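Local structure of enolase from the environmental genome shotgun sequencing of the Sargasso Sea (2QGY) at residues L99-W113 with P274-I286. The protein is of unknown function but binds magnesium and probably, like other enolase-superfamily members, abstracts a proton next to a substrate carboxylate. Residues are numbered along the deposited sequence; the frame is centred on the assembly and turned at random.
Sequences LDFSSATSAIEIALW and PDISGMGGLIDII
Glu-109 reaches from helix 99-120 to the start of helix 282-294, where its OE2 accepts from Ile-283 N on the syn lone pair at 2.9 Å, nearly straight at 163°, and more weakly from Leu-282 N. On its anti side, somewhat out of the carboxylate plane, the same oxygen accepts from Trp-113 NE1, and it lies in the plane of the indole; two good donors thus fix the carboxylate's rotation. Gly-281 is the N-cap residue, so the acid also faces a helix N-terminus, which would probably stabilise its negative charge. The indole in turn carries Leu-282 over one face, with CD1 4.1 Å from the centroid of the five-membered ring, while Ile-283 CG1 meets its edge at CZ2.

Close backbone approach marks the tightest part: Ser-106 CA and Gly-281 CA are 4.1 Å apart, as are Ser-102 CA and Gly-280 CA. Ser-106 OG, held beside its own backbone N (chi1 -65°), donates to Ser-102 O and accepts from Gly-280 N at 3.0 Å. Thr-105 OG1 donates in plane to a lone pair of Gly-280 O at 2.7 Å.

Contact is looser at the water-lined edge beside Glu-109 OE1, where Gly-280, Ile-283 and Asp-284 are partly exposed. There one water bridges Glu-109 OE1 (2.7 Å) to Gly-280 O, and another links OE1 to Asp-284 N. Helix 99-120 of the alpha+beta N-terminal domain is thus docked on the glycine-rich loop between strand 271-272 and helix 282-294 of the barrel, the domain interface of the mandelate racemase/muconate lactonizing enzyme fold.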
# COMPACT_ATOMS: atom_id res chain seq x y z
N LEU A 99 0.48 -2.79 0.14
CA LEU A 99 0.51 -4.25 0.20
C LEU A 99 0.82 -4.89 -1.14
O LEU A 99 1.61 -5.83 -1.20
CB LEU A 99 -0.81 -4.80 0.73
CG LEU A 99 -1.06 -4.74 2.22
CD1 LEU A 99 -2.20 -5.69 2.56
CD2 LEU A 99 0.22 -5.13 3.06
N ASP A 100 0.20 -4.38 -2.22
CA ASP A 100 0.40 -4.93 -3.56
C ASP A 100 1.88 -4.86 -3.94
O ASP A 100 2.46 -5.86 -4.37
CB ASP A 100 -0.48 -4.18 -4.58
CG ASP A 100 -1.94 -4.14 -4.15
OD1 ASP A 100 -2.74 -4.91 -4.74
OD2 ASP A 100 -2.31 -3.35 -3.20
N PHE A 101 2.53 -3.71 -3.73
CA PHE A 101 3.92 -3.59 -4.12
C PHE A 101 4.80 -4.50 -3.24
O PHE A 101 5.71 -5.17 -3.75
CB PHE A 101 4.37 -2.12 -4.02
CG PHE A 101 5.80 -1.90 -4.37
CD1 PHE A 101 6.22 -1.93 -5.73
CD2 PHE A 101 6.74 -1.64 -3.39
CE1 PHE A 101 7.56 -1.72 -6.05
CE2 PHE A 101 8.07 -1.42 -3.73
CZ PHE A 101 8.47 -1.46 -5.06
N SER A 102 4.53 -4.49 -1.94
CA SER A 102 5.28 -5.28 -0.96
C SER A 102 5.10 -6.77 -1.25
O SER A 102 6.04 -7.55 -1.02
CB SER A 102 4.81 -4.95 0.49
OG SER A 102 5.15 -3.60 0.84
N SER A 103 3.92 -7.17 -1.74
CA SER A 103 3.72 -8.58 -2.17
C SER A 103 4.61 -8.91 -3.38
O SER A 103 5.21 -9.99 -3.45
CB SER A 103 2.28 -8.88 -2.53
OG SER A 103 1.48 -8.87 -1.37
N ALA A 104 4.64 -7.98 -4.34
CA ALA A 104 5.51 -8.16 -5.52
C ALA A 104 6.99 -8.33 -5.14
O ALA A 104 7.64 -9.25 -5.62
CB ALA A 104 5.35 -6.97 -6.49
N THR A 105 7.50 -7.44 -4.29
CA THR A 105 8.93 -7.47 -3.95
C THR A 105 9.20 -8.67 -3.07
O THR A 105 10.25 -9.23 -3.15
CB THR A 105 9.43 -6.20 -3.23
OG1 THR A 105 8.78 -6.04 -1.96
CG2 THR A 105 9.13 -4.98 -4.11
N SER A 106 8.24 -9.04 -2.22
CA SER A 106 8.41 -10.31 -1.43
C SER A 106 8.68 -11.51 -2.34
O SER A 106 9.57 -12.33 -2.04
CB SER A 106 7.15 -10.64 -0.60
OG SER A 106 7.00 -9.64 0.37
N ALA A 107 7.88 -11.65 -3.38
CA ALA A 107 7.97 -12.84 -4.21
C ALA A 107 9.38 -12.88 -4.83
O ALA A 107 10.00 -13.94 -4.84
CB ALA A 107 6.90 -12.85 -5.28
N ILE A 108 9.87 -11.75 -5.31
CA ILE A 108 11.17 -11.71 -5.99
C ILE A 108 12.25 -11.95 -4.94
O ILE A 108 13.13 -12.80 -5.14
CB ILE A 108 11.42 -10.39 -6.72
CG1 ILE A 108 10.44 -10.20 -7.88
CG2 ILE A 108 12.88 -10.36 -7.25
CD1 ILE A 108 10.42 -8.73 -8.44
N GLU A 109 12.17 -11.28 -3.79
CA GLU A 109 13.25 -11.46 -2.81
C GLU A 109 13.32 -12.89 -2.32
O GLU A 109 14.42 -13.44 -2.13
CB GLU A 109 13.15 -10.49 -1.62
CG GLU A 109 14.48 -10.37 -0.87
CD GLU A 109 14.33 -9.67 0.47
OE1 GLU A 109 14.04 -8.45 0.51
OE2 GLU A 109 14.53 -10.38 1.47
N ILE A 110 12.17 -13.52 -2.12
CA ILE A 110 12.12 -14.90 -1.65
C ILE A 110 12.79 -15.80 -2.69
O ILE A 110 13.55 -16.71 -2.34
CB ILE A 110 10.66 -15.34 -1.38
CG1 ILE A 110 10.15 -14.67 -0.07
CG2 ILE A 110 10.57 -16.90 -1.23
CD1 ILE A 110 8.64 -14.79 0.15
N ALA A 111 12.52 -15.55 -3.97
CA ALA A 111 13.19 -16.35 -5.04
C ALA A 111 14.72 -16.18 -5.05
O ALA A 111 15.45 -17.14 -5.34
CB ALA A 111 12.62 -16.04 -6.40
N LEU A 112 15.18 -14.96 -4.79
CA LEU A 112 16.62 -14.69 -4.73
C LEU A 112 17.27 -15.41 -3.53
O LEU A 112 18.42 -15.89 -3.61
CB LEU A 112 16.91 -13.19 -4.73
CG LEU A 112 16.46 -12.34 -5.95
CD1 LEU A 112 16.89 -10.91 -5.81
CD2 LEU A 112 16.93 -12.92 -7.33
N TRP A 113 16.53 -15.52 -2.43
CA TRP A 113 16.99 -16.29 -1.28
C TRP A 113 17.11 -17.77 -1.61
O TRP A 113 18.06 -18.43 -1.15
CB TRP A 113 16.08 -16.12 -0.05
CG TRP A 113 16.36 -14.87 0.73
CD1 TRP A 113 15.62 -13.72 0.72
CD2 TRP A 113 17.46 -14.62 1.63
NE1 TRP A 113 16.17 -12.78 1.57
CE2 TRP A 113 17.30 -13.30 2.14
CE3 TRP A 113 18.55 -15.39 2.07
CZ2 TRP A 113 18.20 -12.73 3.04
CZ3 TRP A 113 19.45 -14.81 2.97
CH2 TRP A 113 19.27 -13.50 3.44
N PRO A 274 3.03 -10.04 10.42
CA PRO A 274 3.10 -9.64 9.01
C PRO A 274 3.02 -10.95 8.17
O PRO A 274 3.46 -12.03 8.64
CB PRO A 274 4.50 -9.03 8.87
CG PRO A 274 5.32 -9.67 9.95
CD PRO A 274 4.30 -9.79 11.13
N ASP A 275 2.54 -10.85 6.94
CA ASP A 275 2.47 -12.07 6.11
C ASP A 275 3.87 -12.33 5.54
O ASP A 275 4.61 -11.40 5.18
CB ASP A 275 1.45 -11.92 4.98
CG ASP A 275 1.22 -13.23 4.22
OD1 ASP A 275 0.26 -13.96 4.55
OD2 ASP A 275 2.01 -13.55 3.31
N ILE A 276 4.25 -13.59 5.55
CA ILE A 276 5.57 -14.00 5.06
C ILE A 276 5.86 -13.51 3.62
O ILE A 276 7.04 -13.25 3.23
CB ILE A 276 5.71 -15.55 5.16
CG1 ILE A 276 7.15 -16.00 4.82
CG2 ILE A 276 4.64 -16.28 4.26
CD1 ILE A 276 8.26 -15.52 5.80
N SER A 277 4.80 -13.42 2.83
CA SER A 277 4.90 -13.09 1.42
C SER A 277 4.30 -11.70 1.16
O SER A 277 4.05 -11.32 0.02
CB SER A 277 4.15 -14.13 0.61
OG SER A 277 4.96 -15.29 0.47
N GLY A 278 4.10 -10.94 2.23
CA GLY A 278 3.51 -9.61 2.07
C GLY A 278 4.30 -8.49 2.71
O GLY A 278 4.01 -7.31 2.44
N MET A 279 5.28 -8.80 3.55
CA MET A 279 5.95 -7.74 4.32
C MET A 279 6.84 -6.86 3.43
O MET A 279 7.03 -5.68 3.70
CB MET A 279 6.75 -8.35 5.52
CG MET A 279 7.72 -7.38 6.25
SD MET A 279 6.86 -6.33 7.44
CE MET A 279 8.27 -5.36 8.09
N GLY A 280 7.34 -7.45 2.34
CA GLY A 280 8.26 -6.78 1.41
C GLY A 280 9.41 -7.70 1.04
O GLY A 280 9.96 -7.62 -0.08
N GLY A 281 9.76 -8.59 1.98
CA GLY A 281 10.83 -9.57 1.75
C GLY A 281 11.30 -10.16 3.06
O GLY A 281 10.77 -9.81 4.14
N LEU A 282 12.32 -11.04 2.99
CA LEU A 282 12.83 -11.71 4.19
C LEU A 282 13.76 -10.84 5.04
O LEU A 282 13.77 -10.97 6.27
CB LEU A 282 13.49 -13.03 3.81
CG LEU A 282 12.51 -13.97 3.09
CD1 LEU A 282 13.16 -15.34 3.07
CD2 LEU A 282 11.14 -14.05 3.83
N ILE A 283 14.50 -9.96 4.37
CA ILE A 283 15.42 -9.05 5.05
C ILE A 283 14.56 -8.27 6.05
O ILE A 283 14.93 -8.11 7.20
CB ILE A 283 16.10 -8.10 4.04
CG1 ILE A 283 17.20 -8.83 3.23
CG2 ILE A 283 16.66 -6.86 4.75
CD1 ILE A 283 17.95 -7.93 2.25
N ASP A 284 13.40 -7.77 5.59
CA ASP A 284 12.58 -6.93 6.46
C ASP A 284 11.88 -7.67 7.58
O ASP A 284 11.73 -7.14 8.67
CB ASP A 284 11.59 -6.09 5.62
CG ASP A 284 12.22 -4.77 5.14
OD1 ASP A 284 13.39 -4.50 5.52
OD2 ASP A 284 11.58 -4.04 4.35
N ILE A 285 11.46 -8.90 7.32
CA ILE A 285 10.87 -9.72 8.36
C ILE A 285 11.91 -10.03 9.45
O ILE A 285 11.65 -9.92 10.65
CB ILE A 285 10.32 -11.03 7.77
CG1 ILE A 285 9.03 -10.72 7.00
CG2 ILE A 285 10.07 -12.11 8.84
CD1 ILE A 285 8.33 -11.90 6.45
N ILE A 286 13.10 -10.42 9.02
CA ILE A 286 14.19 -10.69 9.96
C ILE A 286 14.63 -9.45 10.75
O ILE A 286 14.87 -9.56 11.95
CB ILE A 286 15.41 -11.30 9.23
CG1 ILE A 286 15.08 -12.70 8.66
CG2 ILE A 286 16.62 -11.36 10.15
CD1 ILE A 286 14.77 -13.77 9.69
O HOH W 1 7.73 -3.21 1.63
O HOH W 2 1.23 -7.58 1.09
O HOH W 3 7.77 -10.72 3.07
O HOH W 4 12.53 -6.81 -0.98
O HOH W 5 12.89 -7.39 2.73